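Local coordinates for protein alpha-1,2-mannosidase (PDB 2WW2) that hydrolyses alpha-mannosidic linkages with inversion of configuration, as a calcium-dependent glycoside hydrolase of family 92 from a human gut symbiont, at residues R273-F287 against S656-E668. Residues are numbered along the deposited sequence; the frame is centred on the assembly and turned at random.
Sequences RVEAEGGTDEQLRTF and SPLFKKVTLHLPE. With GOL (glycerol), chain G.
Phe-659 drives its ring between strand 274-277 and the helix that begins at 281, and the tight half of the contact forms around it. Over one ring face sits Ala-276 CB, a CH-pi contact 3.6 Å from the centroid and almost on the ring normal. The CE2 edge of the same ring points at the face of Phe-287 in a T-shaped pair with planes at 79°, while CZ rests against Phe-287 CB. Phe-287 presents that face with its CG anti to the backbone N (chi1 -177°). Leu-284 CD2 reaches Phe-659 CE1 at 3.7 Å, and Gly-279 CA packs at the ring edge, beside CD1. Val-274, Val-662 and Leu-664 share the sheet face of Ala-276, and helix 632-640 covers Val-274 and Phe-287.

Strands 274-277 and 661-665 run antiparallel, Glu-275 and Thr-663 forming a hydrogen-bonded pair; a classic beta bulge sets both Lys-660 and Lys-661 against Glu-277. On the other sheet face the packing gives way to polar groups and water. One water links Glu-275 O, Glu-277 OE2 and Thr-663 OG1; a second joins Glu-277 OE2 to Lys-661 NZ, charged ends that stand 4.6 Å apart. The Glu-275 chain, extended beyond CG, carries OE1 to the edge of the His-665 ring, where NE2 donates a nearly straight bond; its modelled length of 2.4 Å is doubtfully short. Carboxylate and imidazole are 24° from coplanar. Beside the capping box of Thr-280 and Gln-283 lies a glycerol, probably from crystallisation, whose O1 accepts from Gln-283 NE2 and donates to Leu-658 O.

The backbone ladder thus pairs an edge strand of the catalytic domain's mixed sheet with its neighbour, and Phe-659 fastens the helix to them. With a carboxylate at NE2 and Asn-671 OD1 at ND1, the imidazole may be drawn toward its protonated form.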
loop_
_atom_site.group_PDB
_atom_site.type_symbol
_atom_site.label_atom_id
_atom_site.label_comp_id
_atom_site.label_asym_id
_atom_site.label_seq_id
_atom_site.Cartn_x
_atom_site.Cartn_y
_atom_site.Cartn_z
ATOM N N ARG A 273 18.905 35.233 -17.787
ATOM C CA ARG A 273 19.865 34.472 -18.582
ATOM C C ARG A 273 19.236 33.262 -19.264
ATOM O O ARG A 273 19.806 32.732 -20.217
ATOM C CB ARG A 273 21.086 34.053 -17.768
ATOM C CG ARG A 273 21.906 35.234 -17.283
ATOM C CD ARG A 273 23.286 34.772 -16.877
ATOM N NE ARG A 273 24.072 35.866 -16.319
ATOM C CZ ARG A 273 25.236 35.695 -15.714
ATOM N NH1 ARG A 273 25.721 34.471 -15.588
ATOM N NH2 ARG A 273 25.906 36.741 -15.224
ATOM N N VAL A 274 18.078 32.818 -18.777
ATOM C CA VAL A 274 17.268 31.897 -19.555
ATOM C C VAL A 274 15.866 32.467 -19.768
ATOM O O VAL A 274 15.134 32.768 -18.815
ATOM C CB VAL A 274 17.275 30.413 -19.031
ATOM C CG1 VAL A 274 16.952 30.346 -17.557
ATOM C CG2 VAL A 274 16.292 29.539 -19.865
ATOM N N GLU A 275 15.525 32.681 -21.030
ATOM C CA GLU A 275 14.271 33.326 -21.359
ATOM C C GLU A 275 13.275 32.298 -21.869
ATOM O O GLU A 275 13.430 31.792 -22.984
ATOM C CB GLU A 275 14.459 34.326 -22.495
ATOM C CG GLU A 275 15.200 35.582 -22.191
ATOM C CD GLU A 275 15.084 36.564 -23.376
ATOM O OE1 GLU A 275 16.054 36.675 -24.147
ATOM O OE2 GLU A 275 14.012 37.171 -23.554
ATOM N N ALA A 276 12.241 32.022 -21.085
ATOM C CA ALA A 276 11.190 31.099 -21.498
ATOM C C ALA A 276 10.024 31.851 -22.134
ATOM O O ALA A 276 9.545 32.855 -21.573
ATOM C CB ALA A 276 10.703 30.286 -20.304
ATOM N N GLU A 277 9.555 31.366 -23.285
ATOM C CA GLU A 277 8.431 31.991 -24.008
ATOM C C GLU A 277 7.451 30.913 -24.494
ATOM O O GLU A 277 7.864 29.800 -24.862
ATOM C CB GLU A 277 8.931 32.788 -25.228
ATOM C CG GLU A 277 9.909 33.920 -24.914
ATOM C CD GLU A 277 10.464 34.570 -26.177
ATOM O OE1 GLU A 277 9.699 35.257 -26.868
ATOM O OE2 GLU A 277 11.662 34.383 -26.482
ATOM N N GLY A 278 6.168 31.235 -24.516
ATOM C CA GLY A 278 5.174 30.298 -25.054
ATOM C C GLY A 278 4.843 29.231 -24.022
ATOM O O GLY A 278 5.137 28.056 -24.210
ATOM N N GLY A 279 4.257 29.659 -22.910
ATOM C CA GLY A 279 3.870 28.751 -21.825
ATOM C C GLY A 279 2.765 29.447 -21.050
ATOM O O GLY A 279 2.531 30.645 -21.258
ATOM N N THR A 280 2.083 28.722 -20.168
ATOM C CA THR A 280 1.048 29.344 -19.323
ATOM C C THR A 280 1.691 30.184 -18.203
ATOM O O THR A 280 2.863 30.002 -17.879
ATOM C CB THR A 280 0.138 28.288 -18.666
ATOM O OG1 THR A 280 0.925 27.503 -17.779
ATOM C CG2 THR A 280 -0.525 27.358 -19.733
ATOM N N ASP A 281 0.935 31.112 -17.618
ATOM C CA ASP A 281 1.448 31.829 -16.442
ATOM C C ASP A 281 1.866 30.849 -15.349
ATOM O O ASP A 281 2.859 31.047 -14.656
ATOM C CB ASP A 281 0.390 32.789 -15.887
ATOM C CG ASP A 281 0.206 34.002 -16.759
ATOM O OD1 ASP A 281 1.085 34.263 -17.611
ATOM O OD2 ASP A 281 -0.821 34.690 -16.591
ATOM N N GLU A 282 1.105 29.779 -15.185
ATOM C CA GLU A 282 1.455 28.806 -14.135
ATOM C C GLU A 282 2.826 28.143 -14.403
ATOM O O GLU A 282 3.654 27.978 -13.482
ATOM C CB GLU A 282 0.334 27.783 -13.997
ATOM C CG GLU A 282 0.666 26.588 -13.141
ATOM C CD GLU A 282 0.869 26.913 -11.673
ATOM O OE1 GLU A 282 0.605 28.046 -11.228
ATOM O OE2 GLU A 282 1.319 26.002 -10.950
ATOM N N GLN A 283 3.066 27.778 -15.657
ATOM C CA GLN A 283 4.364 27.226 -16.049
ATOM C C GLN A 283 5.513 28.221 -15.851
ATOM O O GLN A 283 6.591 27.860 -15.386
ATOM C CB GLN A 283 4.306 26.751 -17.514
ATOM C CG GLN A 283 3.414 25.492 -17.712
ATOM C CD GLN A 283 3.247 25.106 -19.179
ATOM O OE1 GLN A 283 3.142 25.968 -20.060
ATOM N NE2 GLN A 283 3.205 23.800 -19.449
ATOM N N LEU A 284 5.305 29.473 -16.255
ATOM C CA LEU A 284 6.323 30.501 -16.076
ATOM C C LEU A 284 6.604 30.708 -14.567
ATOM O O LEU A 284 7.748 30.855 -14.143
ATOM C CB LEU A 284 5.848 31.823 -16.727
ATOM C CG LEU A 284 5.751 31.765 -18.269
ATOM C CD1 LEU A 284 4.952 32.921 -18.873
ATOM C CD2 LEU A 284 7.160 31.766 -18.851
ATOM N N ARG A 285 5.552 30.745 -13.761
ATOM C CA ARG A 285 5.761 30.853 -12.301
ATOM C C ARG A 285 6.540 29.671 -11.743
ATOM O O ARG A 285 7.435 29.842 -10.907
ATOM C CB ARG A 285 4.421 31.019 -11.580
ATOM C CG ARG A 285 3.786 32.381 -11.907
ATOM C CD ARG A 285 2.567 32.637 -11.074
ATOM N NE ARG A 285 1.588 31.578 -11.206
ATOM C CZ ARG A 285 0.391 31.733 -11.768
ATOM N NH1 ARG A 285 0.031 32.919 -12.256
ATOM N NH2 ARG A 285 -0.442 30.690 -11.841
ATOM N N THR A 286 6.220 28.478 -12.207
ATOM C CA THR A 286 6.905 27.291 -11.678
ATOM C C THR A 286 8.372 27.360 -12.053
ATOM O O THR A 286 9.247 27.214 -11.207
ATOM C CB THR A 286 6.260 25.999 -12.210
ATOM O OG1 THR A 286 4.859 26.019 -11.899
ATOM C CG2 THR A 286 6.892 24.762 -11.535
ATOM N N PHE A 287 8.630 27.618 -13.331
ATOM C CA PHE A 287 9.995 27.685 -13.856
ATOM C C PHE A 287 10.859 28.740 -13.149
ATOM O O PHE A 287 11.968 28.446 -12.700
ATOM C CB PHE A 287 9.945 27.983 -15.363
ATOM C CG PHE A 287 11.299 28.005 -16.029
ATOM C CD1 PHE A 287 11.976 26.809 -16.308
ATOM C CD2 PHE A 287 11.895 29.210 -16.380
ATOM C CE1 PHE A 287 13.219 26.831 -16.923
ATOM C CE2 PHE A 287 13.136 29.241 -16.998
ATOM C CZ PHE A 287 13.806 28.050 -17.269
ATOM N N SER A 656 12.438 16.581 -23.227
ATOM C CA SER A 656 11.416 17.223 -24.040
ATOM C C SER A 656 11.127 18.546 -23.349
ATOM O O SER A 656 10.859 18.552 -22.137
ATOM C CB SER A 656 10.159 16.343 -24.083
ATOM O OG SER A 656 9.092 17.026 -24.692
ATOM N N PRO A 657 11.234 19.667 -24.089
ATOM C CA PRO A 657 11.122 21.005 -23.508
ATOM C C PRO A 657 9.678 21.282 -23.111
ATOM O O PRO A 657 8.739 20.730 -23.722
ATOM C CB PRO A 657 11.514 21.930 -24.666
ATOM C CG PRO A 657 11.096 21.161 -25.904
ATOM C CD PRO A 657 11.370 19.710 -25.554
ATOM N N LEU A 658 9.506 22.171 -22.138
ATOM C CA LEU A 658 8.175 22.535 -21.669
ATOM C C LEU A 658 7.561 23.707 -22.447
ATOM O O LEU A 658 6.334 23.797 -22.591
ATOM C CB LEU A 658 8.241 22.899 -20.172
ATOM C CG LEU A 658 6.892 23.130 -19.491
ATOM C CD1 LEU A 658 6.113 21.793 -19.398
ATOM C CD2 LEU A 658 7.122 23.757 -18.105
ATOM N N PHE A 659 8.401 24.606 -22.951
ATOM C CA PHE A 659 7.899 25.850 -23.571
ATOM C C PHE A 659 7.990 25.803 -25.095
ATOM O O PHE A 659 8.661 24.936 -25.649
ATOM C CB PHE A 659 8.687 27.056 -23.045
ATOM C CG PHE A 659 8.545 27.269 -21.540
ATOM C CD1 PHE A 659 7.435 27.937 -21.028
ATOM C CD2 PHE A 659 9.501 26.772 -20.655
ATOM C CE1 PHE A 659 7.289 28.130 -19.632
ATOM C CE2 PHE A 659 9.380 26.963 -19.265
ATOM C CZ PHE A 659 8.268 27.647 -18.758
ATOM N N LYS A 660 7.341 26.749 -25.781
ATOM C CA LYS A 660 7.510 26.845 -27.229
ATOM C C LYS A 660 8.921 27.321 -27.572
ATOM O O LYS A 660 9.430 27.067 -28.673
ATOM C CB LYS A 660 6.445 27.761 -27.855
ATOM C CG LYS A 660 5.073 27.095 -27.882
ATOM C CD LYS A 660 3.987 28.021 -28.373
ATOM C CE LYS A 660 2.617 27.353 -28.263
ATOM N NZ LYS A 660 2.562 26.102 -29.088
ATOM N N LYS A 661 9.573 27.964 -26.611
ATOM C CA LYS A 661 10.916 28.491 -26.840
ATOM C C LYS A 661 11.649 28.821 -25.543
ATOM O O LYS A 661 11.071 29.428 -24.626
ATOM C CB LYS A 661 10.826 29.756 -27.715
ATOM C CG LYS A 661 12.162 30.213 -28.281
ATOM C CD LYS A 661 12.016 31.558 -28.982
ATOM C CE LYS A 661 13.199 31.825 -29.858
ATOM N NZ LYS A 661 12.989 33.072 -30.668
ATOM N N VAL A 662 12.917 28.414 -25.448
ATOM C CA VAL A 662 13.777 28.939 -24.402
ATOM C C VAL A 662 15.039 29.433 -25.086
ATOM O O VAL A 662 15.513 28.826 -26.051
ATOM C CB VAL A 662 14.177 27.901 -23.303
ATOM C CG1 VAL A 662 13.099 27.754 -22.248
ATOM C CG2 VAL A 662 14.532 26.572 -23.924
ATOM N N THR A 663 15.560 30.553 -24.595
ATOM C CA THR A 663 16.796 31.120 -25.093
ATOM C C THR A 663 17.768 31.233 -23.929
ATOM O O THR A 663 17.470 31.863 -22.911
ATOM C CB THR A 663 16.562 32.512 -25.679
ATOM O OG1 THR A 663 15.624 32.420 -26.756
ATOM C CG2 THR A 663 17.866 33.106 -26.214
ATOM N N LEU A 664 18.919 30.590 -24.072
ATOM C CA LEU A 664 19.946 30.646 -23.061
ATOM C C LEU A 664 20.973 31.700 -23.475
ATOM O O LEU A 664 21.551 31.621 -24.565
ATOM C CB LEU A 664 20.607 29.272 -22.911
ATOM C CG LEU A 664 19.806 28.153 -22.233
ATOM C CD1 LEU A 664 18.704 27.587 -23.158
ATOM C CD2 LEU A 664 20.757 27.047 -21.833
ATOM N N HIS A 665 21.182 32.690 -22.606
ATOM C CA HIS A 665 22.135 33.762 -22.851
ATOM C C HIS A 665 23.435 33.403 -22.185
ATOM O O HIS A 665 23.583 33.522 -20.962
ATOM C CB HIS A 665 21.583 35.090 -22.336
ATOM C CG HIS A 665 20.383 35.549 -23.103
ATOM N ND1 HIS A 665 20.445 35.875 -24.442
ATOM C CD2 HIS A 665 19.087 35.689 -22.738
ATOM C CE1 HIS A 665 19.238 36.209 -24.867
ATOM N NE2 HIS A 665 18.393 36.100 -23.854
ATOM N N LEU A 666 24.357 32.912 -23.004
ATOM C CA LEU A 666 25.614 32.364 -22.528
ATOM C C LEU A 666 26.751 33.377 -22.628
ATOM O O LEU A 666 26.573 34.477 -23.170
ATOM C CB LEU A 666 25.928 31.076 -23.290
ATOM C CG LEU A 666 24.793 30.048 -23.155
ATOM C CD1 LEU A 666 24.932 28.890 -24.123
ATOM C CD2 LEU A 666 24.676 29.518 -21.729
ATOM N N PRO A 667 27.916 33.032 -22.071
ATOM C CA PRO A 667 29.052 33.957 -22.117
ATOM C C PRO A 667 29.451 34.371 -23.540
ATOM O O PRO A 667 29.228 33.626 -24.496
ATOM C CB PRO A 667 30.183 33.151 -21.462
ATOM C CG PRO A 667 29.444 32.271 -20.442
ATOM C CD PRO A 667 28.166 31.868 -21.194
ATOM N N GLU A 668 30.037 35.560 -23.649
ATOM C CA GLU A 668 30.601 36.081 -24.894
ATOM C C GLU A 668 29.553 36.294 -25.976
ATOM O O GLU A 668 29.803 36.116 -27.172
ATOM C CB GLU A 668 31.776 35.216 -25.334
ATOM C CG GLU A 668 32.910 35.363 -24.322
ATOM C CD GLU A 668 33.972 34.303 -24.440
ATOM O OE1 GLU A 668 33.635 33.144 -24.765
ATOM O OE2 GLU A 668 35.152 34.633 -24.200
HETATM C C1 GOL G . 3.599 23.054 -23.556
HETATM O O1 GOL G . 3.777 22.957 -22.150
HETATM C C2 GOL G . 2.992 24.395 -23.945
HETATM O O2 GOL G . 3.553 24.967 -25.103
HETATM C C3 GOL G . 3.236 25.388 -22.857
HETATM O O3 GOL G . 2.005 25.475 -22.245
HETATM O O HOH W 1 13.120 32.371 -25.736
HETATM O O HOH W 2 12.582 35.184 -28.834
#